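PDB 4OYH: molybdopterin-guanine dinucleotide biosynthesis protein B from Bacillus subtilis subsp. spizizenii, which binds GTP, hydrolyses it weakly, and may act as an adapter that makes the production and use of the molybdopterin guanine dinucleotide cofactor more efficient. Local coordinates for residues S21-F26 with L107-K112; I27-E32 with H157-V162. The protein carries 2 engineered substitutions. One frame throughout, in Å; residues are numbered along the deposited sequence.

From the N terminus, strand 12-16 runs through the P-loop into helix 23-35, and both contacts use this helix. Its first turn belongs to contact 1, which closes a loop of 80 intervening residues when strand 105-109 comes in parallel beside strand 12-16. Its next turns belong to contact 2, a longer closure of 124 residues, made by the turn that leads into helix 161-171. The order 21-26, 27-32, 107-112, 157-162 means that the two closures cross. Their centres lie about 11 Å apart. Leu107 of contact 1 packs on Ile27, Ile30 and Leu31, tying the sheet to helix 23-35, and contact 2 ties that helix to the start of helix 161-171.

Contact 1: residues S21-F26 with L107-K112; sequences SGKTTF and LIEGFK. With SO4 (sulfate ion), chain F; SO4 (sulfate ion), chain G.
Lys23 and Glu109 carry this contact, their side chains crossing at about a right angle and joined by a salt bridge of 3.5 Å from Lys23 NZ to Glu109 OE1. Glu109 sets its CG anti to the backbone N (chi1 167°) and stays extended beyond it, which carries the carboxylate from the end of strand 105-109 across to Lys23 NZ. Thr24 lies at the margin of the contact, and the placement of its CG2 is uncertain. Gly22, Lys23 and Thr24 fit the Walker A P-loop of a strand-loop-helix unit, consistent with a GTP site inferred for these residues. A sulfate lies in the loop: Gly22 N reaches its O3 at 3.0 Å and Lys23 N its O4 at 2.9 Å, the latter with an N-H...O angle of 159°, while Ser21 N adds a weak bond to O4. The Lys23 chain bends at chi3 (-68°), and its CE passes 3.2 Å from sulfate O4 before NZ turns to Glu109. An alanine in place of Lys23 would probably leave the Glu109 carboxylate without this cationic mate. Beyond the strand, a second sulfate lies at Phe111 N and Lys112 N, but its approach to Lys112 N is implausibly short and its placement doubtful.

Contact 2: residues I27-E32 with H157-V162; sequences IERILE and HADDPV
A long salt bridge of 3.7 Å, Arg29 NH2 to Asp159 OD1, is what spans these segments, and the link is electrostatic. The oxygen comes to the edge of the guanidinium, in its plane, yet the carboxylate is turned 88° from that plane, so one oxygen faces the arginine and the groups do not pair side by side. Two bends in the arginine chain, at chi2 (74°) and chi3 (132°), shape its reach from the helix. The small area of 70 Å² buried between the segments agrees with a surface contact.

Hydrogen bonds act within each segment. Asp160 N donates to His157 O at 3.0 Å, closing a type I beta turn that carries Asp159. Asp160 then occupies the N-cap of helix 161-171: its OD1 accepts from Val162 N at 3.1 Å, on the anti side of the carboxylate. In the other segment, Leu31 N to Ile27 O, 2.8 Å, is a regular helical bond.

Nonpolar packing joins helix 23-35 to helix 161-171 itself, where Ile30 touches Val164, Val167 and Leu168. The arrangement places the capped C-terminal helix beside the P-loop helix on one side of the parallel sheet, as suits the layered alpha/beta architecture of P-loop NTPases.

Contact 1: residues S21-F26 with L107-K112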
ATOM      1  N   SER A  21     -14.732  13.857  16.982  1.00 46.71           N
ATOM      2  CA  SER A  21     -15.869  14.586  16.389  1.00 48.60           C
ATOM      3  C   SER A  21     -16.950  13.695  15.735  1.00 30.45           C
ATOM      4  O   SER A  21     -18.032  14.150  15.452  1.00 39.70           O
ATOM      5  CB  SER A  21     -15.338  15.573  15.336  1.00 42.40           C
ATOM      6  OG  SER A  21     -14.327  16.390  15.904  1.00 63.79           O
ATOM      7  N   GLY A  22     -16.638  12.438  15.464  1.00 29.20           N
ATOM      8  CA  GLY A  22     -17.488  11.595  14.650  1.00 35.99           C
ATOM      9  C   GLY A  22     -16.988  11.457  13.219  1.00 34.81           C
ATOM     10  O   GLY A  22     -17.761  11.094  12.332  1.00 34.14           O
ATOM     11  N   LYS A  23     -15.704  11.726  12.974  1.00 37.34           N
ATOM     12  CA  LYS A  23     -15.215  11.720  11.588  1.00 48.80           C
ATOM     13  C   LYS A  23     -15.330  10.335  10.970  1.00 43.21           C
ATOM     14  O   LYS A  23     -15.868  10.216   9.879  1.00 34.64           O
ATOM     15  CB  LYS A  23     -13.772  12.199  11.475  1.00 47.73           C
ATOM     16  CG  LYS A  23     -13.569  13.687  11.682  1.00 38.54           C
ATOM     17  CD  LYS A  23     -12.106  14.074  11.531  1.00 31.16           C
ATOM     18  CE  LYS A  23     -11.245  13.498  12.656  1.00 36.05           C
ATOM     19  NZ  LYS A  23      -9.853  13.311  12.220  1.00 50.70           N
ATOM     20  N   THR A  24     -14.860   9.280  11.643  1.00 36.70           N
ATOM     21  CA  THR A  24     -14.801   7.980  10.945  1.00 35.59           C
ATOM     22  C   THR A  24     -16.189   7.336  10.804  1.00 32.23           C
ATOM     23  O   THR A  24     -16.436   6.604   9.842  1.00 39.22           O
ATOM     24  CB  THR A  24     -13.793   6.973  11.586  1.00 56.21           C
ATOM     25  OG1 THR A  24     -14.470   5.814  12.065  1.00 55.71           O
ATOM     26  CG2 THR A  24     -12.969   7.589  12.678  1.00 41.83           C
ATOM     27  N   THR A  25     -17.130   7.674  11.675  1.00 33.26           N
ATOM     28  CA  THR A  25     -18.518   7.243  11.476  1.00 40.05           C
ATOM     29  C   THR A  25     -19.125   7.922  10.273  1.00 32.89           C
ATOM     30  O   THR A  25     -19.743   7.292   9.459  1.00 35.74           O
ATOM     31  CB  THR A  25     -19.390   7.523  12.709  1.00 40.44           C
ATOM     32  OG1 THR A  25     -19.368   6.371  13.548  1.00 48.00           O
ATOM     33  CG2 THR A  25     -20.823   7.776  12.335  1.00 46.84           C
ATOM     34  N   PHE A  26     -18.979   9.225  10.186  1.00 27.22           N
ATOM     35  CA  PHE A  26     -19.418   9.927   9.009  1.00 36.24           C
ATOM     36  C   PHE A  26     -18.846   9.317   7.713  1.00 31.35           C
ATOM     37  O   PHE A  26     -19.596   8.984   6.801  1.00 27.63           O
ATOM     38  CB  PHE A  26     -19.029  11.392   9.141  1.00 28.22           C
ATOM     39  CG  PHE A  26     -19.607  12.239   8.113  1.00 32.49           C
ATOM     40  CD1 PHE A  26     -20.947  12.190   7.847  1.00 29.14           C
ATOM     41  CD2 PHE A  26     -18.796  13.104   7.377  1.00 46.02           C
ATOM     42  CE1 PHE A  26     -21.485  12.989   6.844  1.00 40.79           C
ATOM     43  CE2 PHE A  26     -19.321  13.904   6.409  1.00 26.40           C
ATOM     44  CZ  PHE A  26     -20.660  13.856   6.132  1.00 38.34           C
ATOM     45  N   LEU A 107     -12.175  10.288  -1.031  1.00 32.47           N
ATOM     46  CA  LEU A 107     -12.551  10.759   0.295  1.00 34.00           C
ATOM     47  C   LEU A 107     -11.296  10.866   1.130  1.00 27.88           C
ATOM     48  O   LEU A 107     -10.570   9.888   1.278  1.00 25.50           O
ATOM     49  CB  LEU A 107     -13.523   9.789   0.984  1.00 29.00           C
ATOM     50  CG  LEU A 107     -14.823  10.258   1.641  1.00 31.79           C
ATOM     51  CD1 LEU A 107     -15.244   9.298   2.711  1.00 23.75           C
ATOM     52  CD2 LEU A 107     -14.739  11.621   2.187  1.00 29.89           C
ATOM     53  N   ILE A 108     -11.025  12.050   1.666  1.00 25.46           N
ATOM     54  CA  ILE A 108      -9.849  12.226   2.529  1.00 25.97           C
ATOM     55  C   ILE A 108     -10.286  12.571   3.962  1.00 26.48           C
ATOM     56  O   ILE A 108     -11.099  13.482   4.153  1.00 26.39           O
ATOM     57  CB  ILE A 108      -8.935  13.334   2.011  1.00 31.50           C
ATOM     58  CG1 ILE A 108      -8.637  13.115   0.516  1.00 28.09           C
ATOM     59  CG2 ILE A 108      -7.712  13.407   2.889  1.00 24.95           C
ATOM     60  CD1 ILE A 108      -7.437  13.824   0.001  1.00 36.66           C
ATOM     61  N   GLU A 109      -9.775  11.842   4.956  1.00 22.12           N
ATOM     62  CA  GLU A 109      -9.867  12.279   6.351  1.00 25.47           C
ATOM     63  C   GLU A 109      -8.602  13.101   6.689  1.00 21.17           C
ATOM     64  O   GLU A 109      -7.497  12.581   6.594  1.00 25.56           O
ATOM     65  CB  GLU A 109     -10.030  11.066   7.279  1.00 47.43           C
ATOM     66  CG  GLU A 109      -9.837  11.324   8.782  1.00 67.68           C
ATOM     67  CD  GLU A 109     -10.200  10.104   9.660  1.00 66.97           C
ATOM     68  OE1 GLU A 109      -9.795  10.072  10.837  1.00 70.26           O
ATOM     69  OE2 GLU A 109     -10.895   9.184   9.188  1.00 71.76           O
ATOM     70  N   GLY A 110      -8.750  14.378   7.083  1.00 22.30           N
ATOM     71  CA  GLY A 110      -7.568  15.216   7.420  1.00 34.30           C
ATOM     72  C   GLY A 110      -6.972  16.106   6.302  1.00 34.55           C
ATOM     73  O   GLY A 110      -7.720  16.461   5.403  1.00 25.69           O
ATOM     74  N   PHE A 111      -5.662  16.391   6.316  1.00 31.01           N
ATOM     75  CA  PHE A 111      -4.982  17.469   5.528  1.00 28.47           C
ATOM     76  C   PHE A 111      -5.807  18.721   5.441  1.00 31.84           C
ATOM     77  O   PHE A 111      -6.090  19.195   4.307  1.00 26.01           O
ATOM     78  CB  PHE A 111      -4.638  17.081   4.070  1.00 27.81           C
ATOM     79  CG  PHE A 111      -3.857  15.808   3.966  1.00 31.60           C
ATOM     80  CD1 PHE A 111      -2.425  15.814   3.989  1.00 40.11           C
ATOM     81  CD2 PHE A 111      -4.534  14.625   3.947  1.00 41.15           C
ATOM     82  CE1 PHE A 111      -1.688  14.561   3.972  1.00 36.66           C
ATOM     83  CE2 PHE A 111      -3.889  13.332   3.878  1.00 28.42           C
ATOM     84  CZ  PHE A 111      -2.462  13.313   3.910  1.00 31.54           C
ATOM     85  N   LYS A 112      -6.205  19.272   6.583  1.00 34.06           N
ATOM     86  CA  LYS A 112      -6.933  20.574   6.630  1.00 42.74           C
ATOM     87  C   LYS A 112      -6.399  21.678   5.708  1.00 33.09           C
ATOM     88  O   LYS A 112      -7.107  22.613   5.364  1.00 30.50           O
ATOM     89  CB  LYS A 112      -6.856  21.172   8.009  1.00 44.69           C
ATOM     90  CG  LYS A 112      -7.274  20.256   9.162  1.00 78.94           C
ATOM     91  CD  LYS A 112      -6.976  20.907  10.475  1.00 70.35           C
ATOM     92  CE  LYS A 112      -5.624  21.508  10.502  1.00 81.67           C
ATOM     93  NZ  LYS A 112      -5.858  22.974  10.664  1.00 81.83           N
TER
HETATM   94  S   SO4 F 201     -13.118  10.884  15.262  1.00 48.23           S
HETATM   95  O1  SO4 F 201     -11.917  10.894  16.105  1.00 51.20           O
HETATM   96  O2  SO4 F 201     -12.847   9.979  14.164  1.00 42.50           O
HETATM   97  O3  SO4 F 201     -14.322  10.569  16.025  1.00 46.55           O
HETATM   98  O4  SO4 F 201     -13.372  12.211  14.703  1.00 61.61           O
HETATM   99  S   SO4 G 202      -4.294  17.549   9.532  1.00 78.77           S
HETATM  100  O1  SO4 G 202      -2.878  17.404   9.223  1.00 86.39           O
HETATM  101  O2  SO4 G 202      -4.983  16.271   9.476  1.00 64.63           O
HETATM  102  O3  SO4 G 202      -4.456  18.103  10.871  1.00109.59           O
HETATM  103  O4  SO4 G 202      -4.828  18.469   8.548  1.00 86.34           O

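Contact 2: residues I27-E32 with H157-V162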
ATOM      1  N   ILE A  27     -17.529   9.137   7.665  1.00 29.17           N
ATOM      2  CA  ILE A  27     -16.849   8.501   6.536  1.00 33.88           C
ATOM      3  C   ILE A  27     -17.403   7.112   6.250  1.00 33.26           C
ATOM      4  O   ILE A  27     -17.661   6.748   5.104  1.00 34.46           O
ATOM      5  CB  ILE A  27     -15.311   8.458   6.788  1.00 36.34           C
ATOM      6  CG1 ILE A  27     -14.684   9.815   6.385  1.00 41.66           C
ATOM      7  CG2 ILE A  27     -14.615   7.363   5.976  1.00 43.14           C
ATOM      8  CD1 ILE A  27     -13.638  10.335   7.360  1.00 34.61           C
ATOM      9  N   GLU A  28     -17.596   6.345   7.307  1.00 47.52           N
ATOM     10  CA  GLU A  28     -18.156   5.007   7.206  1.00 40.67           C
ATOM     11  C   GLU A  28     -19.486   4.998   6.506  1.00 37.74           C
ATOM     12  O   GLU A  28     -19.705   4.217   5.585  1.00 38.96           O
ATOM     13  CB  GLU A  28     -18.355   4.431   8.589  1.00 50.26           C
ATOM     14  CG  GLU A  28     -17.399   3.401   8.990  1.00 62.65           C
ATOM     15  CD  GLU A  28     -18.085   2.422   9.902  1.00 84.17           C
ATOM     16  OE1 GLU A  28     -18.623   2.885  10.938  1.00 75.68           O
ATOM     17  OE2 GLU A  28     -18.100   1.203   9.576  1.00 83.51           O
ATOM     18  N   ARG A  29     -20.395   5.832   7.002  1.00 31.71           N
ATOM     19  CA  ARG A  29     -21.676   6.054   6.355  1.00 40.41           C
ATOM     20  C   ARG A  29     -21.533   6.409   4.879  1.00 39.51           C
ATOM     21  O   ARG A  29     -22.220   5.850   4.032  1.00 64.03           O
ATOM     22  CB  ARG A  29     -22.446   7.145   7.067  1.00 40.12           C
ATOM     23  CG  ARG A  29     -23.762   6.690   7.642  1.00 68.72           C
ATOM     24  CD  ARG A  29     -23.560   5.833   8.890  1.00 87.06           C
ATOM     25  NE  ARG A  29     -24.426   6.242  10.001  1.00 92.78           N
ATOM     26  CZ  ARG A  29     -24.436   7.456  10.559  1.00 92.03           C
ATOM     27  NH1 ARG A  29     -23.632   8.424  10.123  1.00 84.32           N
ATOM     28  NH2 ARG A  29     -25.260   7.703  11.565  1.00 87.23           N
ATOM     29  N   ILE A  30     -20.614   7.297   4.553  1.00 37.14           N
ATOM     30  CA  ILE A  30     -20.383   7.648   3.151  1.00 34.12           C
ATOM     31  C   ILE A  30     -19.856   6.502   2.308  1.00 38.16           C
ATOM     32  O   ILE A  30     -20.256   6.332   1.154  1.00 28.66           O
ATOM     33  CB  ILE A  30     -19.384   8.769   3.023  1.00 35.58           C
ATOM     34  CG1 ILE A  30     -19.897  10.027   3.740  1.00 36.61           C
ATOM     35  CG2 ILE A  30     -19.056   9.018   1.539  1.00 27.94           C
ATOM     36  CD1 ILE A  30     -18.780  11.026   4.043  1.00 39.65           C
ATOM     37  N   LEU A  31     -18.899   5.752   2.840  1.00 30.34           N
ATOM     38  CA  LEU A  31     -18.337   4.666   2.054  1.00 32.42           C
ATOM     39  C   LEU A  31     -19.344   3.526   1.822  1.00 40.61           C
ATOM     40  O   LEU A  31     -19.414   2.982   0.711  1.00 37.07           O
ATOM     41  CB  LEU A  31     -17.081   4.128   2.707  1.00 31.40           C
ATOM     42  CG  LEU A  31     -15.918   5.109   2.745  1.00 38.53           C
ATOM     43  CD1 LEU A  31     -14.759   4.544   3.568  1.00 26.57           C
ATOM     44  CD2 LEU A  31     -15.465   5.460   1.326  1.00 34.85           C
ATOM     45  N   GLU A  32     -20.129   3.195   2.845  1.00 37.08           N
ATOM     46  CA  GLU A  32     -21.167   2.163   2.737  1.00 47.53           C
ATOM     47  C   GLU A  32     -22.098   2.551   1.595  1.00 55.68           C
ATOM     48  O   GLU A  32     -22.314   1.783   0.661  1.00 51.16           O
ATOM     49  CB  GLU A  32     -21.945   2.005   4.062  1.00 60.30           C
ATOM     50  CG  GLU A  32     -21.134   1.330   5.217  1.00 70.59           C
ATOM     51  CD  GLU A  32     -21.523   1.775   6.650  1.00 77.30           C
ATOM     52  OE1 GLU A  32     -20.975   1.219   7.631  1.00 81.31           O
ATOM     53  OE2 GLU A  32     -22.366   2.680   6.806  1.00 86.53           O
ATOM     54  N   HIS A 157     -27.287  18.415  11.205  1.00 59.85           N
ATOM     55  CA  HIS A 157     -26.945  17.592  12.362  1.00 64.11           C
ATOM     56  C   HIS A 157     -26.080  16.404  11.922  1.00 67.08           C
ATOM     57  O   HIS A 157     -26.132  15.950  10.759  1.00 59.23           O
ATOM     58  CB  HIS A 157     -28.156  17.058  13.205  1.00 87.17           C
ATOM     59  CG  HIS A 157     -29.477  16.919  12.489  1.00100.47           C
ATOM     60  ND1 HIS A 157     -30.394  17.935  12.409  1.00104.80           N
ATOM     61  CD2 HIS A 157     -30.077  15.819  11.948  1.00 96.16           C
ATOM     62  CE1 HIS A 157     -31.483  17.503  11.774  1.00 93.47           C
ATOM     63  NE2 HIS A 157     -31.311  16.233  11.490  1.00 89.46           N
ATOM     64  N   ALA A 158     -25.289  15.913  12.876  1.00 65.50           N
ATOM     65  CA  ALA A 158     -24.312  14.842  12.634  1.00 82.20           C
ATOM     66  C   ALA A 158     -24.891  13.596  11.960  1.00 72.72           C
ATOM     67  O   ALA A 158     -24.214  12.960  11.141  1.00 83.80           O
ATOM     68  CB  ALA A 158     -23.643  14.451  13.949  1.00 79.91           C
ATOM     69  N   ASP A 159     -26.135  13.265  12.288  1.00 68.90           N
ATOM     70  CA  ASP A 159     -26.764  12.040  11.797  1.00 76.14           C
ATOM     71  C   ASP A 159     -27.717  12.299  10.632  1.00 70.92           C
ATOM     72  O   ASP A 159     -28.446  11.401  10.212  1.00 72.11           O
ATOM     73  CB  ASP A 159     -27.512  11.344  12.933  1.00 84.99           C
ATOM     74  CG  ASP A 159     -26.618  11.040  14.124  1.00 94.25           C
ATOM     75  OD1 ASP A 159     -25.478  10.570  13.910  1.00 87.56           O
ATOM     76  OD2 ASP A 159     -27.055  11.269  15.276  1.00105.64           O
ATOM     77  N   ASP A 160     -27.684  13.519  10.104  1.00 69.98           N
ATOM     78  CA  ASP A 160     -28.509  13.906   8.964  1.00 58.41           C
ATOM     79  C   ASP A 160     -28.015  13.214   7.678  1.00 61.14           C
ATOM     80  O   ASP A 160     -26.862  13.414   7.263  1.00 54.59           O
ATOM     81  CB  ASP A 160     -28.489  15.436   8.816  1.00 61.19           C
ATOM     82  CG  ASP A 160     -29.649  15.988   7.968  1.00 60.07           C
ATOM     83  OD1 ASP A 160     -29.999  15.391   6.932  1.00 60.10           O
ATOM     84  OD2 ASP A 160     -30.205  17.048   8.338  1.00 71.40           O
ATOM     85  N   PRO A 161     -28.882  12.396   7.040  1.00 68.01           N
ATOM     86  CA  PRO A 161     -28.516  11.662   5.822  1.00 51.48           C
ATOM     87  C   PRO A 161     -28.269  12.542   4.612  1.00 42.65           C
ATOM     88  O   PRO A 161     -27.585  12.127   3.675  1.00 37.13           O
ATOM     89  CB  PRO A 161     -29.737  10.776   5.565  1.00 56.60           C
ATOM     90  CG  PRO A 161     -30.851  11.496   6.192  1.00 60.69           C
ATOM     91  CD  PRO A 161     -30.270  12.094   7.436  1.00 67.50           C
ATOM     92  N   VAL A 162     -28.867  13.721   4.601  1.00 47.82           N
ATOM     93  CA  VAL A 162     -28.622  14.673   3.522  1.00 51.17           C
ATOM     94  C   VAL A 162     -27.133  15.019   3.481  1.00 42.99           C
ATOM     95  O   VAL A 162     -26.575  15.178   2.407  1.00 34.87           O
ATOM     96  CB  VAL A 162     -29.451  15.960   3.697  1.00 48.63           C
ATOM     97  CG1 VAL A 162     -29.165  16.940   2.579  1.00 40.55           C
ATOM     98  CG2 VAL A 162     -30.921  15.620   3.715  1.00 47.83           C
TER